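Local coordinates for protein Sec-alkylsulfatase (PDB 4AXH) that hydrolyses (R)-secondary alkyl sulfates with strict inversion of configuration, using two zinc ions, to give (S)-alcohols and sulfate, at residues Glu59-Pro70 with Arg107-Phe118. Residues are numbered along the deposited sequence; the frame is centred on the assembly and turned at random.
Sequences EFEAAKRGLIAP and RQAQLNNIAGLF. Unlike the reference sequence in segment 107-118: R107 (reference His).
F60 lies against R107, Q110, L111 and I114. CD2 of L111 sits over one face of its ring, 4.1 Å from the centroid, in a CH-pi contact. CB of Q110 and CD1 of I114 meet the ring edge. The R107 guanidinium stands nearly upright to the ring, with the two planes 84° apart. The chain of R107 is bent at chi2 (-96°), which turns NH1 to E59. OE1 of E59 and NH1 of R107 form a salt bridge at 3.3 Å, with the carboxylate and guanidinium planes almost parallel and OE1 at the guanidinium edge. R107 replaces the histidine of the reference sequence. Its second aromatic partner is W411, through a cation-pi contact, while OE2 of E59 has a weak hydrogen bond to W357.

Further along, I114 points at A63, and CD1 of I114 lies 3.7 Å from CB of A63. CG2 of I114 lies against the backbone O of A63. CD1 of L67 then packs off-centre over the F118 ring.

Backbone bonds take over beyond this point. O of L117 accepts N of I68 at 3.0 Å and, weakly, N of A69. N of L117 returns a bond to O of A69 at 2.9 Å. I68 and A69 thus both face L117, a classic beta bulge. CA of G116 makes a CA-H...O contact with O of A69 at 3.3 Å.

The helices of 59-64 and 107-111 run nearly parallel, at 16°, with axes 10.7 Å apart. A type II turn, K64 to L67, leads the first into its strand. Strand 67-70 thereby pairs antiparallel with 116-119 and forms an outermost strand, within this chain, of the mixed eight-stranded sheet of the metallo-beta-lactamase domain.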
ATOM      1  N   GLU A  59      -4.297 -32.656 -12.756  1.00 34.70           N
ATOM      2  CA  GLU A  59      -3.341 -31.676 -13.238  1.00 33.21           C
ATOM      3  C   GLU A  59      -2.284 -32.299 -14.151  1.00 36.72           C
ATOM      4  O   GLU A  59      -1.954 -31.692 -15.165  1.00 37.54           O
ATOM      5  CB  GLU A  59      -2.743 -30.832 -12.098  1.00 34.18           C
ATOM      6  CG  GLU A  59      -3.768 -29.990 -11.357  1.00 38.14           C
ATOM      7  CD  GLU A  59      -3.236 -28.724 -10.706  1.00 51.52           C
ATOM      8  OE1 GLU A  59      -2.168 -28.782 -10.055  1.00 45.42           O
ATOM      9  OE2 GLU A  59      -3.918 -27.679 -10.805  1.00 44.95           O
ATOM     10  N   PHE A  60      -1.780 -33.523 -13.812  1.00 31.49           N
ATOM     11  CA  PHE A  60      -0.831 -34.273 -14.639  1.00 29.77           C
ATOM     12  C   PHE A  60      -1.448 -34.619 -15.971  1.00 34.90           C
ATOM     13  O   PHE A  60      -0.753 -34.544 -16.978  1.00 37.24           O
ATOM     14  CB  PHE A  60      -0.358 -35.538 -13.948  1.00 31.00           C
ATOM     15  CG  PHE A  60       0.700 -35.251 -12.920  1.00 32.66           C
ATOM     16  CD1 PHE A  60       1.941 -34.720 -13.296  1.00 34.98           C
ATOM     17  CD2 PHE A  60       0.476 -35.527 -11.584  1.00 33.75           C
ATOM     18  CE1 PHE A  60       2.903 -34.428 -12.349  1.00 35.67           C
ATOM     19  CE2 PHE A  60       1.447 -35.252 -10.641  1.00 36.54           C
ATOM     20  CZ  PHE A  60       2.656 -34.700 -11.028  1.00 34.97           C
ATOM     21  N   GLU A  61      -2.753 -34.964 -15.991  1.00 29.56           N
ATOM     22  CA  GLU A  61      -3.488 -35.270 -17.210  0.50 29.71           C
ATOM     23  C   GLU A  61      -3.648 -33.991 -18.021  1.00 34.65           C
ATOM     24  O   GLU A  61      -3.468 -34.026 -19.230  1.00 37.79           O
ATOM     25  CB  GLU A  61      -4.863 -35.908 -16.908  0.50 31.06           C
ATOM     26  CG  GLU A  61      -5.445 -36.676 -18.093  0.50 44.39           C
ATOM     27  CD  GLU A  61      -6.964 -36.704 -18.208  0.50 70.87           C
ATOM     28  OE1 GLU A  61      -7.614 -37.416 -17.405  0.50 62.81           O
ATOM     29  OE2 GLU A  61      -7.500 -36.033 -19.122  0.50 62.57           O
ATOM     30  N   ALA A  62      -3.980 -32.865 -17.354  1.00 29.90           N
ATOM     31  CA  ALA A  62      -4.171 -31.576 -18.031  1.00 30.24           C
ATOM     32  C   ALA A  62      -2.842 -30.974 -18.563  1.00 34.67           C
ATOM     33  O   ALA A  62      -2.849 -30.244 -19.528  1.00 31.78           O
ATOM     34  CB  ALA A  62      -4.852 -30.612 -17.121  1.00 30.44           C
ATOM     35  N   ALA A  63      -1.723 -31.311 -17.964  1.00 33.65           N
ATOM     36  CA  ALA A  63      -0.456 -30.807 -18.440  1.00 35.07           C
ATOM     37  C   ALA A  63       0.077 -31.633 -19.617  1.00 41.85           C
ATOM     38  O   ALA A  63       0.589 -31.044 -20.557  1.00 43.04           O
ATOM     39  CB  ALA A  63       0.566 -30.765 -17.301  1.00 35.70           C
ATOM     40  N   LYS A  64      -0.032 -32.982 -19.569  1.00 37.00           N
ATOM     41  CA  LYS A  64       0.491 -33.896 -20.589  1.00 36.00           C
ATOM     42  C   LYS A  64      -0.371 -33.948 -21.845  1.00 42.38           C
ATOM     43  O   LYS A  64       0.106 -34.409 -22.894  1.00 43.70           O
ATOM     44  CB  LYS A  64       0.688 -35.300 -20.008  1.00 37.92           C
ATOM     45  CG  LYS A  64       1.792 -35.380 -18.941  1.00 37.21           C
ATOM     46  CD  LYS A  64       1.765 -36.683 -18.177  1.00 41.91           C
ATOM     47  CE  LYS A  64       2.902 -36.800 -17.210  1.00 53.25           C
ATOM     48  NZ  LYS A  64       2.797 -38.047 -16.408  1.00 54.46           N
ATOM     49  N   ARG A  65      -1.626 -33.449 -21.750  1.00 37.50           N
ATOM     50  CA  ARG A  65      -2.601 -33.426 -22.828  1.00 36.78           C
ATOM     51  C   ARG A  65      -2.227 -32.436 -23.878  1.00 44.16           C
ATOM     52  O   ARG A  65      -1.951 -31.270 -23.568  1.00 46.33           O
ATOM     53  CB  ARG A  65      -4.033 -33.164 -22.277  1.00 34.91           C
ATOM     54  CG  ARG A  65      -5.145 -33.212 -23.319  1.00 41.76           C
ATOM     55  CD  ARG A  65      -6.547 -33.329 -22.740  1.00 48.89           C
ATOM     56  NE  ARG A  65      -7.550 -33.219 -23.804  1.00 59.49           N
ATOM     57  CZ  ARG A  65      -8.843 -32.936 -23.631  1.00 75.97           C
ATOM     58  NH1 ARG A  65      -9.336 -32.760 -22.410  1.00 72.49           N
ATOM     59  NH2 ARG A  65      -9.646 -32.808 -24.679  1.00 54.21           N
ATOM     60  N   GLY A  66      -2.272 -32.894 -25.122  1.00 41.01           N
ATOM     61  CA  GLY A  66      -1.968 -32.076 -26.284  1.00 40.79           C
ATOM     62  C   GLY A  66      -0.499 -32.025 -26.663  1.00 44.01           C
ATOM     63  O   GLY A  66      -0.166 -31.410 -27.674  1.00 43.02           O
ATOM     64  N   LEU A  67       0.383 -32.678 -25.879  1.00 41.11           N
ATOM     65  CA  LEU A  67       1.826 -32.700 -26.113  1.00 41.28           C
ATOM     66  C   LEU A  67       2.145 -33.235 -27.484  1.00 48.15           C
ATOM     67  O   LEU A  67       1.905 -34.415 -27.776  1.00 49.63           O
ATOM     68  CB  LEU A  67       2.610 -33.459 -25.015  1.00 40.84           C
ATOM     69  CG  LEU A  67       4.146 -33.558 -25.205  1.00 44.65           C
ATOM     70  CD1 LEU A  67       4.806 -32.211 -25.120  1.00 45.25           C
ATOM     71  CD2 LEU A  67       4.763 -34.445 -24.194  1.00 45.39           C
ATOM     72  N   ILE A  68       2.648 -32.333 -28.339  1.00 43.45           N
ATOM     73  CA  ILE A  68       3.062 -32.599 -29.708  1.00 41.65           C
ATOM     74  C   ILE A  68       4.563 -32.884 -29.725  1.00 46.01           C
ATOM     75  O   ILE A  68       4.987 -33.868 -30.339  1.00 47.88           O
ATOM     76  CB  ILE A  68       2.661 -31.406 -30.608  1.00 43.97           C
ATOM     77  CG1 ILE A  68       1.182 -31.508 -30.992  1.00 43.05           C
ATOM     78  CG2 ILE A  68       3.558 -31.296 -31.867  1.00 44.87           C
ATOM     79  CD1 ILE A  68       0.585 -30.235 -31.171  1.00 52.40           C
ATOM     80  N   ALA A  69       5.359 -32.015 -29.059  1.00 39.51           N
ATOM     81  CA  ALA A  69       6.806 -32.095 -29.008  1.00 37.45           C
ATOM     82  C   ALA A  69       7.336 -31.664 -27.665  1.00 42.22           C
ATOM     83  O   ALA A  69       7.144 -30.510 -27.276  1.00 42.61           O
ATOM     84  CB  ALA A  69       7.413 -31.225 -30.093  1.00 37.54           C
ATOM     85  N   PRO A  70       8.033 -32.564 -26.935  1.00 39.56           N
ATOM     86  CA  PRO A  70       8.603 -32.160 -25.642  1.00 38.99           C
ATOM     87  C   PRO A  70       9.836 -31.271 -25.789  1.00 43.60           C
ATOM     88  O   PRO A  70      10.407 -31.137 -26.869  1.00 42.27           O
ATOM     89  CB  PRO A  70       8.963 -33.492 -24.972  1.00 40.54           C
ATOM     90  CG  PRO A  70       8.612 -34.572 -25.940  1.00 44.97           C
ATOM     91  CD  PRO A  70       8.373 -33.965 -27.265  1.00 40.73           C
ATOM     92  N   ARG A 107       5.236 -31.758  -6.303  1.00 25.72           N
ATOM     93  CA  ARG A 107       4.111 -32.063  -7.173  1.00 24.54           C
ATOM     94  C   ARG A 107       4.041 -30.954  -8.230  1.00 30.83           C
ATOM     95  O   ARG A 107       3.931 -31.258  -9.419  1.00 29.61           O
ATOM     96  CB  ARG A 107       2.809 -32.060  -6.328  1.00 21.34           C
ATOM     97  CG  ARG A 107       1.757 -33.021  -6.796  1.00 19.87           C
ATOM     98  CD  ARG A 107       0.764 -32.352  -7.662  1.00  6.23           C
ATOM     99  NE  ARG A 107      -0.004 -33.382  -8.358  1.00 56.66           N
ATOM    100  CZ  ARG A 107      -1.145 -33.157  -9.013  1.00108.07           C
ATOM    101  NH1 ARG A 107      -1.671 -31.936  -9.044  1.00109.45           N
ATOM    102  NH2 ARG A 107      -1.777 -34.152  -9.624  1.00108.65           N
ATOM    103  N   GLN A 108       4.114 -29.662  -7.787  1.00 27.89           N
ATOM    104  CA  GLN A 108       4.060 -28.484  -8.654  1.00 27.50           C
ATOM    105  C   GLN A 108       5.312 -28.421  -9.509  1.00 35.51           C
ATOM    106  O   GLN A 108       5.211 -28.113 -10.701  1.00 38.21           O
ATOM    107  CB  GLN A 108       3.908 -27.208  -7.825  1.00 27.76           C
ATOM    108  CG  GLN A 108       3.389 -26.008  -8.611  1.00 11.51           C
ATOM    109  CD  GLN A 108       1.947 -26.028  -8.975  1.00 29.25           C
ATOM    110  OE1 GLN A 108       1.201 -26.983  -8.754  1.00 43.92           O
ATOM    111  NE2 GLN A 108       1.504 -24.942  -9.509  1.00 23.96           N
ATOM    112  N   ALA A 109       6.471 -28.759  -8.917  1.00 30.36           N
ATOM    113  CA  ALA A 109       7.766 -28.816  -9.590  1.00 29.52           C
ATOM    114  C   ALA A 109       7.688 -29.765 -10.773  1.00 34.34           C
ATOM    115  O   ALA A 109       8.084 -29.390 -11.866  1.00 35.40           O
ATOM    116  CB  ALA A 109       8.852 -29.264  -8.612  1.00 29.54           C
ATOM    117  N   GLN A 110       7.089 -30.952 -10.567  1.00 32.25           N
ATOM    118  CA  GLN A 110       6.904 -32.004 -11.574  1.00 33.00           C
ATOM    119  C   GLN A 110       6.012 -31.576 -12.691  1.00 35.71           C
ATOM    120  O   GLN A 110       6.274 -31.942 -13.832  1.00 36.19           O
ATOM    121  CB  GLN A 110       6.353 -33.299 -10.963  1.00 34.08           C
ATOM    122  CG  GLN A 110       7.355 -34.065 -10.110  1.00 35.89           C
ATOM    123  CD  GLN A 110       6.744 -35.357  -9.661  1.00 51.76           C
ATOM    124  OE1 GLN A 110       5.864 -35.387  -8.800  1.00 54.89           O
ATOM    125  NE2 GLN A 110       7.146 -36.438 -10.293  1.00 44.77           N
ATOM    126  N   LEU A 111       4.947 -30.831 -12.371  1.00 30.47           N
ATOM    127  CA  LEU A 111       4.001 -30.339 -13.358  1.00 29.64           C
ATOM    128  C   LEU A 111       4.685 -29.316 -14.258  1.00 33.65           C
ATOM    129  O   LEU A 111       4.580 -29.390 -15.477  1.00 34.69           O
ATOM    130  CB  LEU A 111       2.771 -29.738 -12.656  1.00 29.68           C
ATOM    131  CG  LEU A 111       1.711 -30.730 -12.120  1.00 33.02           C
ATOM    132  CD1 LEU A 111       0.867 -30.107 -11.029  1.00 31.08           C
ATOM    133  CD2 LEU A 111       0.816 -31.201 -13.202  1.00 35.32           C
ATOM    134  N   ASN A 112       5.453 -28.413 -13.654  1.00 31.54           N
ATOM    135  CA  ASN A 112       6.187 -27.334 -14.322  1.00 30.82           C
ATOM    136  C   ASN A 112       7.323 -27.832 -15.219  1.00 36.18           C
ATOM    137  O   ASN A 112       7.938 -27.032 -15.933  1.00 37.66           O
ATOM    138  CB  ASN A 112       6.667 -26.287 -13.285  1.00 25.68           C
ATOM    139  CG  ASN A 112       5.571 -25.383 -12.778  1.00 39.61           C
ATOM    140  OD1 ASN A 112       4.618 -25.082 -13.492  1.00 39.17           O
ATOM    141  ND2 ASN A 112       5.688 -24.906 -11.539  1.00 20.25           N
ATOM    142  N   ASN A 113       7.587 -29.148 -15.185  1.00 31.73           N
ATOM    143  CA  ASN A 113       8.584 -29.842 -15.994  1.00 30.12           C
ATOM    144  C   ASN A 113       7.984 -30.258 -17.323  1.00 32.24           C
ATOM    145  O   ASN A 113       8.732 -30.517 -18.273  1.00 30.36           O
ATOM    146  CB  ASN A 113       9.120 -31.068 -15.278  1.00 30.77           C
ATOM    147  CG  ASN A 113      10.112 -30.806 -14.203  1.00 56.16           C
ATOM    148  OD1 ASN A 113       9.912 -31.168 -13.055  1.00 79.02           O
ATOM    149  ND2 ASN A 113      11.260 -30.335 -14.564  1.00 38.79           N
ATOM    150  N   ILE A 114       6.630 -30.338 -17.398  1.00 31.42           N
ATOM    151  CA  ILE A 114       5.920 -30.700 -18.632  1.00 32.35           C
ATOM    152  C   ILE A 114       6.051 -29.536 -19.612  1.00 35.69           C
ATOM    153  O   ILE A 114       5.216 -28.627 -19.623  1.00 34.92           O
ATOM    154  CB  ILE A 114       4.476 -31.274 -18.413  1.00 35.99           C
ATOM    155  CG1 ILE A 114       4.534 -32.572 -17.567  1.00 37.42           C
ATOM    156  CG2 ILE A 114       3.798 -31.603 -19.755  1.00 34.29           C
ATOM    157  CD1 ILE A 114       3.575 -32.644 -16.398  1.00 37.70           C
ATOM    158  N   ALA A 115       7.182 -29.542 -20.359  1.00 33.78           N
ATOM    159  CA  ALA A 115       7.572 -28.483 -21.302  1.00 34.68           C
ATOM    160  C   ALA A 115       7.473 -28.894 -22.767  1.00 41.50           C
ATOM    161  O   ALA A 115       7.604 -30.081 -23.098  1.00 41.87           O
ATOM    162  CB  ALA A 115       8.983 -28.010 -21.001  1.00 34.91           C
ATOM    163  N   GLY A 116       7.240 -27.903 -23.625  1.00 37.25           N
ATOM    164  CA  GLY A 116       7.175 -28.129 -25.061  1.00 36.55           C
ATOM    165  C   GLY A 116       6.051 -27.441 -25.801  1.00 37.64           C
ATOM    166  O   GLY A 116       5.569 -26.376 -25.382  1.00 36.96           O
ATOM    167  N   LEU A 117       5.679 -28.037 -26.962  1.00 31.06           N
ATOM    168  CA  LEU A 117       4.615 -27.536 -27.832  1.00 29.06           C
ATOM    169  C   LEU A 117       3.401 -28.382 -27.578  1.00 34.06           C
ATOM    170  O   LEU A 117       3.526 -29.595 -27.475  1.00 35.25           O
ATOM    171  CB  LEU A 117       5.033 -27.560 -29.332  1.00 27.33           C
ATOM    172  CG  LEU A 117       3.955 -27.151 -30.360  1.00 28.33           C
ATOM    173  CD1 LEU A 117       3.564 -25.707 -30.213  1.00 25.88           C
ATOM    174  CD2 LEU A 117       4.369 -27.518 -31.781  1.00 28.44           C
ATOM    175  N   PHE A 118       2.230 -27.746 -27.451  1.00 29.92           N
ATOM    176  CA  PHE A 118       0.997 -28.441 -27.125  1.00 28.48           C
ATOM    177  C   PHE A 118      -0.177 -27.927 -27.913  1.00 35.94           C
ATOM    178  O   PHE A 118      -0.401 -26.715 -27.935  1.00 36.26           O
ATOM    179  CB  PHE A 118       0.662 -28.215 -25.633  1.00 29.61           C
ATOM    180  CG  PHE A 118       1.694 -28.585 -24.609  1.00 30.46           C
ATOM    181  CD1 PHE A 118       2.699 -27.693 -24.258  1.00 32.21           C
ATOM    182  CD2 PHE A 118       1.608 -29.790 -23.924  1.00 32.49           C
ATOM    183  CE1 PHE A 118       3.642 -28.031 -23.293  1.00 33.47           C
ATOM    184  CE2 PHE A 118       2.560 -30.133 -22.972  1.00 34.60           C
ATOM    185  CZ  PHE A 118       3.559 -29.242 -22.644  1.00 32.21           C
TER